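Local atomic coordinates of vinylacetyl-CoA Delta-isomerase (Nitrosopumilus maritimus SCM1, PDB entry 6VJR), a protein that probably acts as an oxygen-tolerant 4-hydroxybutyryl-CoA dehydratase and vinylacetyl-CoA isomerase, using bound FAD, a [4Fe-4S] cluster and an iron ion. Residues P158-R169 with T201-W211. Sequence-based numbering, arbitrary orientation. Where two conformers were deposited one is given.
Sequences PSEQDDPDLFTR and TIRLTESDKDW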
loop_
_atom_site.group_PDB
_atom_site.type_symbol
_atom_site.label_atom_id
_atom_site.label_comp_id
_atom_site.label_asym_id
_atom_site.label_seq_id
_atom_site.Cartn_x
_atom_site.Cartn_y
_atom_site.Cartn_z
ATOM N N PRO A 158 -29.826 19.446 9.805
ATOM C CA PRO A 158 -31.000 19.923 9.088
ATOM C C PRO A 158 -31.553 21.252 9.569
ATOM O O PRO A 158 -31.838 22.130 8.758
ATOM C CB PRO A 158 -32.030 18.820 9.310
ATOM C CG PRO A 158 -31.141 17.595 9.460
ATOM C CD PRO A 158 -29.956 18.054 10.259
ATOM N N SER A 159 -31.738 21.390 10.882
ATOM C CA SER A 159 -32.353 22.597 11.396
ATOM C C SER A 159 -31.429 23.814 11.334
ATOM O O SER A 159 -31.906 24.924 11.607
ATOM C CB SER A 159 -32.871 22.401 12.792
ATOM O OG SER A 159 -31.806 22.168 13.701
ATOM N N GLU A 160 -30.148 23.620 10.973
ATOM C CA GLU A 160 -29.168 24.701 10.894
ATOM C C GLU A 160 -28.892 25.140 9.446
ATOM O O GLU A 160 -28.206 26.143 9.215
ATOM C CB GLU A 160 -27.829 24.309 11.522
ATOM C CG GLU A 160 -27.896 23.804 12.963
ATOM C CD GLU A 160 -26.667 23.060 13.500
ATOM O OE1 GLU A 160 -26.449 23.363 14.681
ATOM O OE2 GLU A 160 -25.960 22.209 12.881
ATOM N N GLN A 161 -29.430 24.429 8.441
ATOM C CA GLN A 161 -29.265 24.849 7.059
ATOM C C GLN A 161 -30.034 26.153 6.820
ATOM O O GLN A 161 -31.113 26.413 7.397
ATOM C CB GLN A 161 -29.777 23.783 6.088
ATOM C CG GLN A 161 -29.086 22.431 6.216
ATOM C CD GLN A 161 -27.635 22.480 5.797
ATOM O OE1 GLN A 161 -27.264 23.214 4.860
ATOM N NE2 GLN A 161 -26.839 21.655 6.455
ATOM N N ASP A 162 -29.486 26.963 5.919
ATOM C CA ASP A 162 -30.093 28.213 5.490
ATOM C C ASP A 162 -31.424 27.942 4.778
ATOM O O ASP A 162 -32.325 28.751 4.841
ATOM C CB ASP A 162 -29.134 28.911 4.537
ATOM C CG ASP A 162 -29.314 30.409 4.333
ATOM O OD1 ASP A 162 -29.328 31.129 5.345
ATOM O OD2 ASP A 162 -29.358 30.845 3.151
ATOM N N ASP A 163 -31.480 26.857 4.005
ATOM C CA ASP A 163 -32.690 26.423 3.319
ATOM C C ASP A 163 -33.136 25.128 3.969
ATOM O O ASP A 163 -32.473 24.115 3.873
ATOM C CB ASP A 163 -32.441 26.238 1.830
ATOM C CG ASP A 163 -33.628 25.762 1.009
ATOM O OD1 ASP A 163 -34.711 25.453 1.612
ATOM O OD2 ASP A 163 -33.453 25.645 -0.234
ATOM N N PRO A 164 -34.270 25.120 4.687
ATOM C CA PRO A 164 -34.684 23.923 5.396
ATOM C C PRO A 164 -34.974 22.714 4.507
ATOM O O PRO A 164 -35.000 21.625 5.024
ATOM C CB PRO A 164 -35.887 24.381 6.202
ATOM C CG PRO A 164 -36.431 25.460 5.308
ATOM C CD PRO A 164 -35.222 26.233 4.874
ATOM N N ASP A 165 -35.210 22.911 3.204
ATOM C CA ASP A 165 -35.536 21.835 2.282
ATOM C C ASP A 165 -34.308 21.010 1.887
ATOM O O ASP A 165 -34.450 20.027 1.179
ATOM C CB ASP A 165 -36.194 22.382 1.029
ATOM C CG ASP A 165 -37.543 23.046 1.258
ATOM O OD1 ASP A 165 -38.220 22.676 2.249
ATOM O OD2 ASP A 165 -37.888 23.947 0.459
ATOM N N LEU A 166 -33.082 21.384 2.327
ATOM C CA LEU A 166 -31.880 20.678 1.901
ATOM C C LEU A 166 -31.762 19.284 2.518
ATOM O O LEU A 166 -30.959 18.450 2.063
ATOM C CB LEU A 166 -30.629 21.510 2.124
ATOM C CG LEU A 166 -30.495 22.745 1.231
ATOM C CD1 LEU A 166 -29.434 23.757 1.668
ATOM C CD2 LEU A 166 -30.179 22.281 -0.167
ATOM N N PHE A 167 -32.586 19.036 3.542
ATOM C CA PHE A 167 -32.933 17.700 3.985
ATOM C C PHE A 167 -34.452 17.600 3.910
ATOM O O PHE A 167 -35.161 18.570 4.224
ATOM C CB PHE A 167 -32.481 17.439 5.428
ATOM C CG PHE A 167 -30.987 17.347 5.669
ATOM C CD1 PHE A 167 -30.208 18.502 5.697
ATOM C CD2 PHE A 167 -30.378 16.136 5.911
ATOM C CE1 PHE A 167 -28.862 18.430 5.973
ATOM C CE2 PHE A 167 -29.009 16.067 6.149
ATOM C CZ PHE A 167 -28.271 17.223 6.217
ATOM N N THR A 168 -34.947 16.416 3.567
ATOM C CA THR A 168 -36.368 16.172 3.370
ATOM C C THR A 168 -37.151 16.259 4.686
ATOM O O THR A 168 -36.770 15.693 5.711
ATOM C CB THR A 168 -36.525 14.810 2.685
ATOM O OG1 THR A 168 -35.916 14.862 1.400
ATOM C CG2 THR A 168 -37.979 14.427 2.484
ATOM N N ARG A 169 -38.262 16.991 4.647
ATOM C CA ARG A 169 -39.033 17.270 5.851
ATOM C C ARG A 169 -40.544 17.252 5.605
ATOM O O ARG A 169 -41.028 17.405 4.488
ATOM C CB ARG A 169 -38.658 18.643 6.403
ATOM C CG ARG A 169 -38.995 19.763 5.423
ATOM C CD ARG A 169 -38.421 21.086 5.880
ATOM N NE ARG A 169 -38.684 22.198 4.954
ATOM C CZ ARG A 169 -39.512 23.204 5.193
ATOM N NH1 ARG A 169 -39.937 23.388 6.402
ATOM N NH2 ARG A 169 -39.804 24.100 4.271
ATOM N N THR A 201 -31.292 10.638 6.762
ATOM C CA THR A 201 -29.925 10.231 6.447
ATOM C C THR A 201 -28.894 10.447 7.562
ATOM O O THR A 201 -27.718 10.096 7.363
ATOM C CB THR A 201 -29.453 10.952 5.188
ATOM O OG1 THR A 201 -28.293 10.252 4.716
ATOM C CG2 THR A 201 -29.060 12.383 5.464
ATOM N N ILE A 202 -29.287 11.032 8.692
ATOM C CA ILE A 202 -28.360 11.502 9.717
ATOM C C ILE A 202 -29.068 11.366 11.057
ATOM O O ILE A 202 -30.294 11.343 11.103
ATOM C CB ILE A 202 -27.990 12.962 9.396
ATOM C CG1 ILE A 202 -26.940 13.522 10.268
ATOM C CG2 ILE A 202 -29.221 13.870 9.404
ATOM C CD1 ILE A 202 -26.343 14.801 9.703
ATOM N N ARG A 203 -28.279 11.241 12.131
ATOM C CA ARG A 203 -28.787 11.410 13.477
ATOM C C ARG A 203 -29.556 12.729 13.529
ATOM O O ARG A 203 -29.107 13.761 13.006
ATOM C CB ARG A 203 -27.612 11.462 14.458
ATOM C CG ARG A 203 -27.977 11.531 15.932
ATOM C CD ARG A 203 -26.705 11.515 16.782
ATOM N NE ARG A 203 -27.075 11.843 18.162
ATOM C CZ ARG A 203 -27.277 13.076 18.653
ATOM N NH1 ARG A 203 -27.906 13.204 19.803
ATOM N NH2 ARG A 203 -26.921 14.170 17.982
ATOM N N LEU A 204 -30.687 12.697 14.231
ATOM C CA LEU A 204 -31.539 13.872 14.378
ATOM C C LEU A 204 -31.645 14.229 15.852
ATOM O O LEU A 204 -31.767 13.342 16.682
ATOM C CB LEU A 204 -32.928 13.589 13.813
ATOM C CG LEU A 204 -33.002 13.287 12.315
ATOM C CD1 LEU A 204 -34.449 12.955 11.917
ATOM C CD2 LEU A 204 -32.425 14.355 11.417
ATOM N N THR A 205 -31.611 15.533 16.134
ATOM C CA THR A 205 -31.893 16.057 17.443
ATOM C C THR A 205 -33.362 16.503 17.528
ATOM O O THR A 205 -34.148 16.508 16.564
ATOM C CB THR A 205 -30.932 17.200 17.772
ATOM O OG1 THR A 205 -31.346 18.302 16.969
ATOM C CG2 THR A 205 -29.480 16.837 17.521
ATOM N N GLU A 206 -33.757 16.888 18.730
ATOM C CA GLU A 206 -35.125 17.346 18.930
ATOM C C GLU A 206 -35.470 18.534 18.016
ATOM O O GLU A 206 -36.600 18.637 17.549
ATOM C CB GLU A 206 -35.391 17.670 20.399
ATOM C CG GLU A 206 -36.848 18.037 20.653
ATOM C CD GLU A 206 -37.196 18.249 22.121
ATOM O OE1 GLU A 206 -38.383 18.528 22.416
ATOM O OE2 GLU A 206 -36.283 18.130 22.969
ATOM N N SER A 207 -34.489 19.412 17.746
ATOM C CA SER A 207 -34.704 20.538 16.848
ATOM C C SER A 207 -34.973 20.084 15.403
ATOM O O SER A 207 -35.431 20.888 14.576
ATOM C CB SER A 207 -33.529 21.507 16.913
ATOM O OG SER A 207 -32.367 20.985 16.282
ATOM N N ASP A 208 -34.670 18.808 15.090
ATOM C CA ASP A 208 -34.812 18.266 13.747
ATOM C C ASP A 208 -36.052 17.381 13.605
ATOM O O ASP A 208 -36.121 16.590 12.668
ATOM C CB ASP A 208 -33.565 17.477 13.368
ATOM C CG ASP A 208 -32.234 18.199 13.506
ATOM O OD1 ASP A 208 -32.149 19.291 12.943
ATOM O OD2 ASP A 208 -31.296 17.640 14.163
ATOM N N LYS A 209 -37.016 17.497 14.520
ATOM C CA LYS A 209 -38.204 16.645 14.553
ATOM C C LYS A 209 -38.930 16.612 13.202
ATOM O O LYS A 209 -39.409 15.567 12.789
ATOM C CB LYS A 209 -39.107 17.162 15.687
ATOM C CG LYS A 209 -40.260 16.300 16.010
ATOM C CD LYS A 209 -40.945 16.686 17.319
ATOM C CE LYS A 209 -42.021 17.730 17.114
ATOM N NZ LYS A 209 -42.693 18.207 18.331
ATOM N N ASP A 210 -39.041 17.759 12.513
ATOM C CA ASP A 210 -39.760 17.832 11.245
ATOM C C ASP A 210 -39.142 16.939 10.159
ATOM O O ASP A 210 -39.794 16.610 9.173
ATOM C CB ASP A 210 -39.861 19.263 10.756
ATOM C CG ASP A 210 -40.776 20.161 11.562
ATOM O OD1 ASP A 210 -41.443 19.644 12.495
ATOM O OD2 ASP A 210 -40.797 21.373 11.259
ATOM N N TRP A 211 -37.863 16.587 10.316
ATOM C CA TRP A 211 -37.129 15.781 9.364
ATOM C C TRP A 211 -37.173 14.295 9.721
ATOM O O TRP A 211 -36.649 13.482 8.977
ATOM C CB TRP A 211 -35.679 16.290 9.265
ATOM C CG TRP A 211 -35.540 17.643 8.626
ATOM C CD1 TRP A 211 -35.268 17.880 7.321
ATOM C CD2 TRP A 211 -35.643 18.949 9.255
ATOM N NE1 TRP A 211 -35.200 19.225 7.076
ATOM C CE2 TRP A 211 -35.402 19.909 8.236
ATOM C CE3 TRP A 211 -35.895 19.402 10.554
ATOM C CZ2 TRP A 211 -35.405 21.275 8.478
ATOM C CZ3 TRP A 211 -35.876 20.759 10.801
ATOM C CH2 TRP A 211 -35.653 21.679 9.775
HETATM O O HOH W 1 -35.287 13.606 6.545
#
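Trp211 lies sandwiched between Pro158 and Arg169. CB of Pro158 sits over one face, 3.6 Å from the centroid of the five-membered ring and 9° off its normal, and CB of Arg169 makes the matching CH-pi contact on the opposite face. With CG beside its own backbone N (chi1 -69°), the indole turns its NE1 edge to two carbonyls of residues 158-169: NE1 meets Pro164 O at 3.2 Å, close to the ring plane, and, through a weak bond, Phe167 O at 2.9 Å. Were Trp211 replaced by alanine, these carbonyls would probably lose their common donor and a gap open between Pro158 and Arg169. Beyond CB the Arg169 chain runs alongside the indole, and NE and NH2 both grip OD1 of Asp165, whose OD2 forms a salt bridge with Lys408 of the second subunit. The Phe167 ring carries CG of Pro158 over its face, while CG2 of Thr201 meets its edge 3.7 Å from CE2. Thr201 and Phe167 border the FAD-binding Met147 and Lys151, consistent with a second-shell place beside the flavin site. At the other end, Asp208 OD1 takes the backbone N-H of Ser159 (3.0 Å), whereas its OD2 accepts from Thr205 N and OG1; one carboxylate thus ties both loops. A water bridges the carbonyl oxygens of Thr168 and Trp211. The two loops, leading into strands 169-173 and 213-218, are therefore joined by an indole held on both faces by CH-pi contacts and fixed in rotation by its NE1 bonds, with the Asp208 bond to Ser159 N as a second polar tie.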